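Local atomic coordinates of D-alanyl-D-alanine carboxypeptidase (Streptococcus pneumoniae R6, PDB entry 1XP4), a protein that probably removes the terminal D-alanine from the stem peptides of peptidoglycan precursors, as a penicillin-binding protein of the peptidase S11 family. Residues Ser276-Ala289 against Ile306-Val319. Numbering follows the deposited sequence.
Sequences STFTLRKIVQQGDA and IAVAPEDIYLIERV
An antiparallel two-stranded sheet in the region of the PBP5-like C-terminal domain pairs Phe278-Val284, which follows directly from helix 262-277, with Ile313-Arg318. Glu317 N reaches Thr279 O at 2.8 Å and Thr279 N returns a bond to Glu317 O; Arg281 and Leu315 form the next hydrogen-bonded pair. On the face bearing Lys282 and Tyr314, the lysine methylene CB lies 3.8 Å from the tyrosine ring centroid in a CH-pi contact. A bend at chi3 (60°) then turns the lysine chain past the hydroxyl, bringing NZ into a long salt bridge with Asp312 OD2. Phe278 CE1 and CZ lie over one face of the Arg318 guanidinium, the ring and guanidinium planes 65° apart, while NH1 of that arginine is salt-bridged to Asp355. A classic beta bulge sets Ile283 and Val284 against Ile313: Ile283 N binds Ile313 O, and Ile313 N binds Val284 O. On the face bearing Ile313 and Leu315, Ile283 CD1 reaches across to Leu315 CD1 at 3.5 Å, and Phe369 of strand 368-373 touches both Ile313 and Leu315. Beyond the bulge, Asp312 OD1 accepts a hydrogen bond from Gln286 N at 2.8 Å. The type II turn Gln285-Asp288 is pinned by a nearly straight bond from Gly287 N to Ala309 O (2.7 Å, 178°).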
ATOM      1  N   SER A 276     -17.162 -12.812  -0.171  1.00 21.00           N
ATOM      2  CA  SER A 276     -18.441 -13.418   0.132  1.00 20.13           C
ATOM      3  C   SER A 276     -19.038 -12.755   1.376  1.00 22.24           C
ATOM      4  O   SER A 276     -20.229 -12.896   1.639  1.00 24.02           O
ATOM      5  CB  SER A 276     -18.273 -14.920   0.369  1.00 18.18           C
ATOM      6  OG  SER A 276     -17.595 -15.173   1.586  1.00 17.96           O
ATOM      7  N   THR A 277     -18.211 -12.022   2.123  1.00 21.82           N
ATOM      8  CA  THR A 277     -18.642 -11.355   3.358  1.00 20.68           C
ATOM      9  C   THR A 277     -18.984  -9.867   3.242  1.00 21.31           C
ATOM     10  O   THR A 277     -19.816  -9.358   3.990  1.00 20.83           O
ATOM     11  CB  THR A 277     -17.557 -11.458   4.439  1.00 21.68           C
ATOM     12  OG1 THR A 277     -17.168 -12.825   4.602  1.00 21.11           O
ATOM     13  CG2 THR A 277     -18.070 -10.885   5.761  1.00 18.29           C
ATOM     14  N   PHE A 278     -18.311  -9.170   2.333  1.00 22.00           N
ATOM     15  CA  PHE A 278     -18.521  -7.739   2.140  1.00 20.17           C
ATOM     16  C   PHE A 278     -18.787  -7.417   0.689  1.00 21.46           C
ATOM     17  O   PHE A 278     -18.345  -8.127  -0.210  1.00 21.21           O
ATOM     18  CB  PHE A 278     -17.291  -6.963   2.573  1.00 17.89           C
ATOM     19  CG  PHE A 278     -16.935  -7.145   4.006  1.00 18.00           C
ATOM     20  CD1 PHE A 278     -17.653  -6.495   4.999  1.00 19.01           C
ATOM     21  CD2 PHE A 278     -15.861  -7.948   4.367  1.00 19.79           C
ATOM     22  CE1 PHE A 278     -17.304  -6.641   6.332  1.00 20.17           C
ATOM     23  CE2 PHE A 278     -15.503  -8.102   5.700  1.00 20.26           C
ATOM     24  CZ  PHE A 278     -16.223  -7.449   6.683  1.00 20.39           C
ATOM     25  N   THR A 279     -19.486  -6.316   0.467  1.00 23.71           N
ATOM     26  CA  THR A 279     -19.820  -5.885  -0.878  1.00 26.49           C
ATOM     27  C   THR A 279     -19.923  -4.366  -0.920  1.00 26.38           C
ATOM     28  O   THR A 279     -19.979  -3.719   0.117  1.00 26.46           O
ATOM     29  CB  THR A 279     -21.161  -6.493  -1.314  1.00 27.09           C
ATOM     30  OG1 THR A 279     -21.566  -5.914  -2.553  1.00 31.78           O
ATOM     31  CG2 THR A 279     -22.232  -6.217  -0.275  1.00 30.53           C
ATOM     32  N   LEU A 280     -19.930  -3.800  -2.119  1.00 29.11           N
ATOM     33  CA  LEU A 280     -20.048  -2.354  -2.278  1.00 32.92           C
ATOM     34  C   LEU A 280     -21.455  -2.024  -2.755  1.00 36.81           C
ATOM     35  O   LEU A 280     -21.788  -2.279  -3.912  1.00 38.24           O
ATOM     36  CB  LEU A 280     -19.049  -1.824  -3.314  1.00 30.47           C
ATOM     37  CG  LEU A 280     -17.546  -1.827  -3.032  1.00 28.95           C
ATOM     38  CD1 LEU A 280     -16.824  -1.259  -4.241  1.00 25.38           C
ATOM     39  CD2 LEU A 280     -17.234  -1.000  -1.781  1.00 29.57           C
ATOM     40  N   ARG A 281     -22.283  -1.474  -1.871  1.00 40.57           N
ATOM     41  CA  ARG A 281     -23.636  -1.104  -2.254  1.00 43.63           C
ATOM     42  C   ARG A 281     -23.608   0.374  -2.622  1.00 42.93           C
ATOM     43  O   ARG A 281     -23.083   1.189  -1.868  1.00 44.13           O
ATOM     44  CB  ARG A 281     -24.612  -1.342  -1.097  1.00 49.29           C
ATOM     45  CG  ARG A 281     -26.073  -1.182  -1.507  1.00 61.33           C
ATOM     46  CD  ARG A 281     -27.062  -1.486  -0.381  1.00 67.17           C
ATOM     47  NE  ARG A 281     -28.445  -1.381  -0.853  1.00 73.53           N
ATOM     48  CZ  ARG A 281     -29.519  -1.508  -0.077  1.00 76.33           C
ATOM     49  NH1 ARG A 281     -29.376  -1.748   1.222  1.00 78.16           N
ATOM     50  NH2 ARG A 281     -30.739  -1.390  -0.597  1.00 76.73           N
ATOM     51  N   LYS A 282     -24.144   0.718  -3.792  1.00 41.58           N
ATOM     52  CA  LYS A 282     -24.166   2.111  -4.231  1.00 38.93           C
ATOM     53  C   LYS A 282     -25.290   2.829  -3.496  1.00 37.48           C
ATOM     54  O   LYS A 282     -26.443   2.405  -3.548  1.00 35.47           O
ATOM     55  CB  LYS A 282     -24.382   2.192  -5.748  1.00 40.40           C
ATOM     56  CG  LYS A 282     -24.247   3.598  -6.337  1.00 42.01           C
ATOM     57  CD  LYS A 282     -24.045   3.572  -7.852  1.00 41.64           C
ATOM     58  CE  LYS A 282     -25.206   2.900  -8.575  1.00 44.39           C
ATOM     59  NZ  LYS A 282     -24.966   2.776 -10.041  1.00 43.15           N
ATOM     60  N   ILE A 283     -24.945   3.912  -2.802  1.00 35.98           N
ATOM     61  CA  ILE A 283     -25.928   4.676  -2.041  1.00 34.52           C
ATOM     62  C   ILE A 283     -26.378   5.960  -2.724  1.00 35.83           C
ATOM     63  O   ILE A 283     -27.533   6.360  -2.595  1.00 37.53           O
ATOM     64  CB  ILE A 283     -25.404   5.039  -0.629  1.00 31.28           C
ATOM     65  CG1 ILE A 283     -24.113   5.854  -0.736  1.00 28.88           C
ATOM     66  CG2 ILE A 283     -25.208   3.775   0.186  1.00 29.42           C
ATOM     67  CD1 ILE A 283     -23.645   6.444   0.585  1.00 24.28           C
ATOM     68  N   VAL A 284     -25.465   6.616  -3.432  1.00 36.38           N
ATOM     69  CA  VAL A 284     -25.802   7.848  -4.131  1.00 37.41           C
ATOM     70  C   VAL A 284     -25.314   7.761  -5.567  1.00 38.62           C
ATOM     71  O   VAL A 284     -24.220   7.267  -5.843  1.00 40.00           O
ATOM     72  CB  VAL A 284     -25.178   9.094  -3.451  1.00 36.53           C
ATOM     73  CG1 VAL A 284     -25.634  10.367  -4.160  1.00 33.70           C
ATOM     74  CG2 VAL A 284     -25.582   9.141  -1.992  1.00 36.69           C
ATOM     75  N   GLN A 285     -26.149   8.244  -6.475  1.00 40.39           N
ATOM     76  CA  GLN A 285     -25.862   8.228  -7.897  1.00 40.16           C
ATOM     77  C   GLN A 285     -25.280   9.573  -8.290  1.00 40.29           C
ATOM     78  O   GLN A 285     -25.671  10.610  -7.752  1.00 40.92           O
ATOM     79  CB  GLN A 285     -27.159   7.995  -8.663  1.00 41.31           C
ATOM     80  CG  GLN A 285     -27.049   7.095  -9.865  1.00 46.04           C
ATOM     81  CD  GLN A 285     -27.864   5.830  -9.686  1.00 50.25           C
ATOM     82  OE1 GLN A 285     -28.806   5.796  -8.883  1.00 49.79           O
ATOM     83  NE2 GLN A 285     -27.517   4.782 -10.438  1.00 50.96           N
ATOM     84  N   GLN A 286     -24.344   9.558  -9.228  1.00 38.70           N
ATOM     85  CA  GLN A 286     -23.738  10.790  -9.691  1.00 37.19           C
ATOM     86  C   GLN A 286     -24.835  11.722 -10.184  1.00 35.76           C
ATOM     87  O   GLN A 286     -25.758  11.289 -10.871  1.00 38.36           O
ATOM     88  CB  GLN A 286     -22.763  10.491 -10.823  1.00 38.85           C
ATOM     89  CG  GLN A 286     -22.272  11.717 -11.553  1.00 40.67           C
ATOM     90  CD  GLN A 286     -21.373  11.353 -12.704  1.00 42.53           C
ATOM     91  OE1 GLN A 286     -21.770  10.604 -13.598  1.00 45.66           O
ATOM     92  NE2 GLN A 286     -20.151  11.876 -12.691  1.00 43.60           N
ATOM     93  N   GLY A 287     -24.729  12.998  -9.821  1.00 34.54           N
ATOM     94  CA  GLY A 287     -25.709  13.991 -10.226  1.00 30.13           C
ATOM     95  C   GLY A 287     -26.838  14.159  -9.231  1.00 28.70           C
ATOM     96  O   GLY A 287     -27.519  15.186  -9.216  1.00 27.86           O
ATOM     97  N   ASP A 288     -27.035  13.153  -8.385  1.00 29.02           N
ATOM     98  CA  ASP A 288     -28.098  13.199  -7.391  1.00 29.69           C
ATOM     99  C   ASP A 288     -27.695  13.790  -6.044  1.00 30.09           C
ATOM    100  O   ASP A 288     -26.574  14.246  -5.839  1.00 30.48           O
ATOM    101  CB  ASP A 288     -28.675  11.800  -7.189  1.00 30.17           C
ATOM    102  CG  ASP A 288     -29.404  11.297  -8.413  1.00 34.11           C
ATOM    103  OD1 ASP A 288     -29.592  12.088  -9.361  1.00 37.15           O
ATOM    104  OD2 ASP A 288     -29.797  10.112  -8.430  1.00 37.75           O
ATOM    105  N   ALA A 289     -28.658  13.760  -5.137  1.00 29.93           N
ATOM    106  CA  ALA A 289     -28.516  14.282  -3.827  1.00 31.28           C
ATOM    107  C   ALA A 289     -28.948  13.275  -2.773  1.00 33.02           C
ATOM    108  O   ALA A 289     -30.017  12.671  -2.875  1.00 33.42           O
ATOM    109  CB  ALA A 289     -29.335  15.556  -3.683  1.00 27.03           C
ATOM    110  N   ILE A 306     -28.202  22.769  -4.516  1.00 51.44           N
ATOM    111  CA  ILE A 306     -28.285  21.358  -4.346  1.00 48.46           C
ATOM    112  C   ILE A 306     -26.897  20.837  -4.596  1.00 47.90           C
ATOM    113  O   ILE A 306     -26.199  21.163  -5.548  1.00 49.64           O
ATOM    114  CB  ILE A 306     -29.312  20.746  -5.310  1.00 46.12           C
ATOM    115  CG1 ILE A 306     -30.686  21.319  -5.010  1.00 42.79           C
ATOM    116  CG2 ILE A 306     -29.399  19.228  -5.052  1.00 46.46           C
ATOM    117  CD1 ILE A 306     -31.564  20.362  -4.191  1.00 43.23           C
ATOM    118  N   ALA A 307     -26.519  20.215  -3.490  1.00 46.14           N
ATOM    119  CA  ALA A 307     -25.247  19.545  -3.424  1.00 43.98           C
ATOM    120  C   ALA A 307     -25.537  18.066  -3.580  1.00 40.65           C
ATOM    121  O   ALA A 307     -26.138  17.456  -2.747  1.00 37.27           O
ATOM    122  CB  ALA A 307     -24.681  19.785  -2.026  1.00 43.38           C
ATOM    123  N   VAL A 308     -24.703  17.810  -4.575  1.00 38.44           N
ATOM    124  CA  VAL A 308     -24.839  16.634  -5.409  1.00 37.53           C
ATOM    125  C   VAL A 308     -23.558  15.817  -5.485  1.00 35.33           C
ATOM    126  O   VAL A 308     -22.466  16.341  -5.286  1.00 35.38           O
ATOM    127  CB  VAL A 308     -25.262  17.089  -6.822  1.00 37.88           C
ATOM    128  CG1 VAL A 308     -24.979  16.007  -7.824  1.00 42.17           C
ATOM    129  CG2 VAL A 308     -26.734  17.451  -6.832  1.00 35.78           C
ATOM    130  N   ALA A 309     -23.698  14.534  -5.780  1.00 33.15           N
ATOM    131  CA  ALA A 309     -22.525  13.650  -5.966  1.00 36.49           C
ATOM    132  C   ALA A 309     -21.938  13.805  -7.353  1.00 39.29           C
ATOM    133  O   ALA A 309     -22.664  13.812  -8.336  1.00 41.27           O
ATOM    134  CB  ALA A 309     -23.009  12.231  -5.733  1.00 34.46           C
ATOM    135  N   PRO A 310     -20.613  14.029  -7.508  1.00 39.49           N
ATOM    136  CA  PRO A 310     -20.381  14.153  -8.939  1.00 41.80           C
ATOM    137  C   PRO A 310     -19.402  13.058  -9.376  1.00 44.63           C
ATOM    138  O   PRO A 310     -18.496  13.211 -10.198  1.00 49.42           O
ATOM    139  CB  PRO A 310     -19.592  15.451  -9.054  1.00 40.77           C
ATOM    140  CG  PRO A 310     -18.618  15.448  -7.875  1.00 37.04           C
ATOM    141  CD  PRO A 310     -19.431  14.575  -6.811  1.00 36.81           C
ATOM    142  N   GLU A 311     -19.673  11.901  -8.769  1.00 20.00           N
ATOM    143  CA  GLU A 311     -19.168  10.590  -9.164  1.00 20.00           C
ATOM    144  C   GLU A 311     -20.029   9.615  -8.386  1.00 20.00           C
ATOM    145  O   GLU A 311     -20.758  10.001  -7.503  1.00 20.00           O
ATOM    146  CB  GLU A 311     -17.715  10.411  -8.771  1.00 20.00           C
ATOM    147  CG  GLU A 311     -16.785  11.301  -9.603  1.00 20.00           C
ATOM    148  CD  GLU A 311     -15.324  11.066  -9.250  1.00 20.00           C
ATOM    149  OE1 GLU A 311     -15.047  10.406  -8.256  1.00 20.00           O
ATOM    150  OE2 GLU A 311     -14.462  11.492 -10.020  1.00 20.00           O
ATOM    151  N   ASP A 312     -19.963   8.322  -8.725  1.00 46.05           N
ATOM    152  CA  ASP A 312     -20.877   7.432  -7.997  1.00 44.13           C
ATOM    153  C   ASP A 312     -20.290   7.082  -6.587  1.00 41.48           C
ATOM    154  O   ASP A 312     -19.129   6.736  -6.454  1.00 41.81           O
ATOM    155  CB  ASP A 312     -21.048   6.136  -8.847  1.00 48.14           C
ATOM    156  CG  ASP A 312     -22.234   6.206  -9.845  1.00 49.58           C
ATOM    157  OD1 ASP A 312     -23.006   7.133  -9.755  1.00 48.94           O
ATOM    158  OD2 ASP A 312     -22.384   5.317 -10.679  1.00 50.51           O
ATOM    159  N   ILE A 313     -21.112   7.112  -5.545  1.00 38.35           N
ATOM    160  CA  ILE A 313     -20.649   6.810  -4.203  1.00 34.85           C
ATOM    161  C   ILE A 313     -21.080   5.430  -3.733  1.00 33.70           C
ATOM    162  O   ILE A 313     -22.260   5.082  -3.784  1.00 31.80           O
ATOM    163  CB  ILE A 313     -21.148   7.876  -3.208  1.00 34.14           C
ATOM    164  CG1 ILE A 313     -20.610   9.249  -3.628  1.00 32.91           C
ATOM    165  CG2 ILE A 313     -20.689   7.539  -1.791  1.00 33.46           C
ATOM    166  CD1 ILE A 313     -21.020  10.388  -2.714  1.00 32.31           C
ATOM    167  N   TYR A 314     -20.098   4.647  -3.288  1.00 33.06           N
ATOM    168  CA  TYR A 314     -20.326   3.302  -2.774  1.00 34.34           C
ATOM    169  C   TYR A 314     -19.783   3.203  -1.349  1.00 33.82           C
ATOM    170  O   TYR A 314     -18.926   3.993  -0.942  1.00 32.22           O
ATOM    171  CB  TYR A 314     -19.622   2.246  -3.640  1.00 36.36           C
ATOM    172  CG  TYR A 314     -20.164   2.093  -5.042  1.00 37.38           C
ATOM    173  CD1 TYR A 314     -19.862   3.019  -6.036  1.00 37.26           C
ATOM    174  CD2 TYR A 314     -20.970   1.006  -5.377  1.00 40.36           C
ATOM    175  CE1 TYR A 314     -20.347   2.865  -7.337  1.00 41.77           C
ATOM    176  CE2 TYR A 314     -21.462   0.841  -6.672  1.00 43.13           C
ATOM    177  CZ  TYR A 314     -21.144   1.774  -7.648  1.00 43.77           C
ATOM    178  OH  TYR A 314     -21.621   1.610  -8.930  1.00 47.12           O
ATOM    179  N   LEU A 315     -20.291   2.226  -0.603  1.00 32.74           N
ATOM    180  CA  LEU A 315     -19.866   1.982   0.772  1.00 29.56           C
ATOM    181  C   LEU A 315     -19.684   0.488   0.961  1.00 29.00           C
ATOM    182  O   LEU A 315     -20.342  -0.311   0.293  1.00 27.49           O
ATOM    183  CB  LEU A 315     -20.923   2.456   1.764  1.00 27.45           C
ATOM    184  CG  LEU A 315     -21.370   3.912   1.770  1.00 25.72           C
ATOM    185  CD1 LEU A 315     -22.392   4.056   2.847  1.00 21.39           C
ATOM    186  CD2 LEU A 315     -20.209   4.848   2.020  1.00 25.19           C
ATOM    187  N   ILE A 316     -18.789   0.111   1.868  1.00 28.28           N
ATOM    188  CA  ILE A 316     -18.573  -1.296   2.151  1.00 28.26           C
ATOM    189  C   ILE A 316     -19.726  -1.718   3.055  1.00 30.63           C
ATOM    190  O   ILE A 316     -20.067  -1.002   3.991  1.00 32.79           O
ATOM    191  CB  ILE A 316     -17.257  -1.536   2.901  1.00 25.13           C
ATOM    192  CG1 ILE A 316     -16.106  -0.864   2.170  1.00 23.08           C
ATOM    193  CG2 ILE A 316     -16.979  -3.030   2.992  1.00 24.59           C
ATOM    194  CD1 ILE A 316     -14.774  -1.169   2.791  1.00 23.82           C
ATOM    195  N   GLU A 317     -20.331  -2.865   2.775  1.00 33.15           N
ATOM    196  CA  GLU A 317     -21.441  -3.351   3.586  1.00 35.91           C
ATOM    197  C   GLU A 317     -21.335  -4.862   3.767  1.00 37.01           C
ATOM    198  O   GLU A 317     -21.128  -5.602   2.801  1.00 38.01           O
ATOM    199  CB  GLU A 317     -22.779  -2.996   2.920  1.00 38.98           C
ATOM    200  CG  GLU A 317     -24.020  -3.403   3.719  1.00 46.67           C
ATOM    201  CD  GLU A 317     -25.324  -3.109   2.976  1.00 50.99           C
ATOM    202  OE1 GLU A 317     -25.415  -3.458   1.778  1.00 54.41           O
ATOM    203  OE2 GLU A 317     -26.259  -2.542   3.589  1.00 51.65           O
ATOM    204  N   ARG A 318     -21.454  -5.318   5.008  1.00 36.48           N
ATOM    205  CA  ARG A 318     -21.678  -6.712   5.231  1.00 35.92           C
ATOM    206  C   ARG A 318     -22.989  -7.162   4.547  1.00 37.50           C
ATOM    207  O   ARG A 318     -23.914  -6.391   4.309  1.00 36.53           O
ATOM    208  CB  ARG A 318     -21.683  -6.942   6.726  1.00 34.16           C
ATOM    209  CG  ARG A 318     -20.652  -7.971   7.170  1.00 31.28           C
ATOM    210  CD  ARG A 318     -20.734  -8.239   8.672  1.00 28.51           C
ATOM    211  NE  ARG A 318     -19.602  -9.042   9.097  1.00 25.23           N
ATOM    212  CZ  ARG A 318     -18.590  -8.377   9.657  1.00 24.78           C
ATOM    213  NH1 ARG A 318     -18.663  -7.083   9.820  1.00 22.66           N
ATOM    214  NH2 ARG A 318     -17.525  -9.038  10.093  1.00 26.90           N
ATOM    215  N   VAL A 319     -23.017  -8.410   4.071  1.00 41.39           N
ATOM    216  CA  VAL A 319     -24.217  -8.871   3.380  1.00 44.49           C
ATOM    217  C   VAL A 319     -25.132  -9.692   4.299  1.00 47.95           C
ATOM    218  O   VAL A 319     -24.719 -10.665   4.903  1.00 48.16           O
ATOM    219  CB  VAL A 319     -23.802  -9.786   2.195  1.00 41.68           C
ATOM    220  CG1 VAL A 319     -22.448  -9.399   1.611  1.00 40.38           C
ATOM    221  CG2 VAL A 319     -23.764 -11.252   2.571  1.00 38.83           C
TER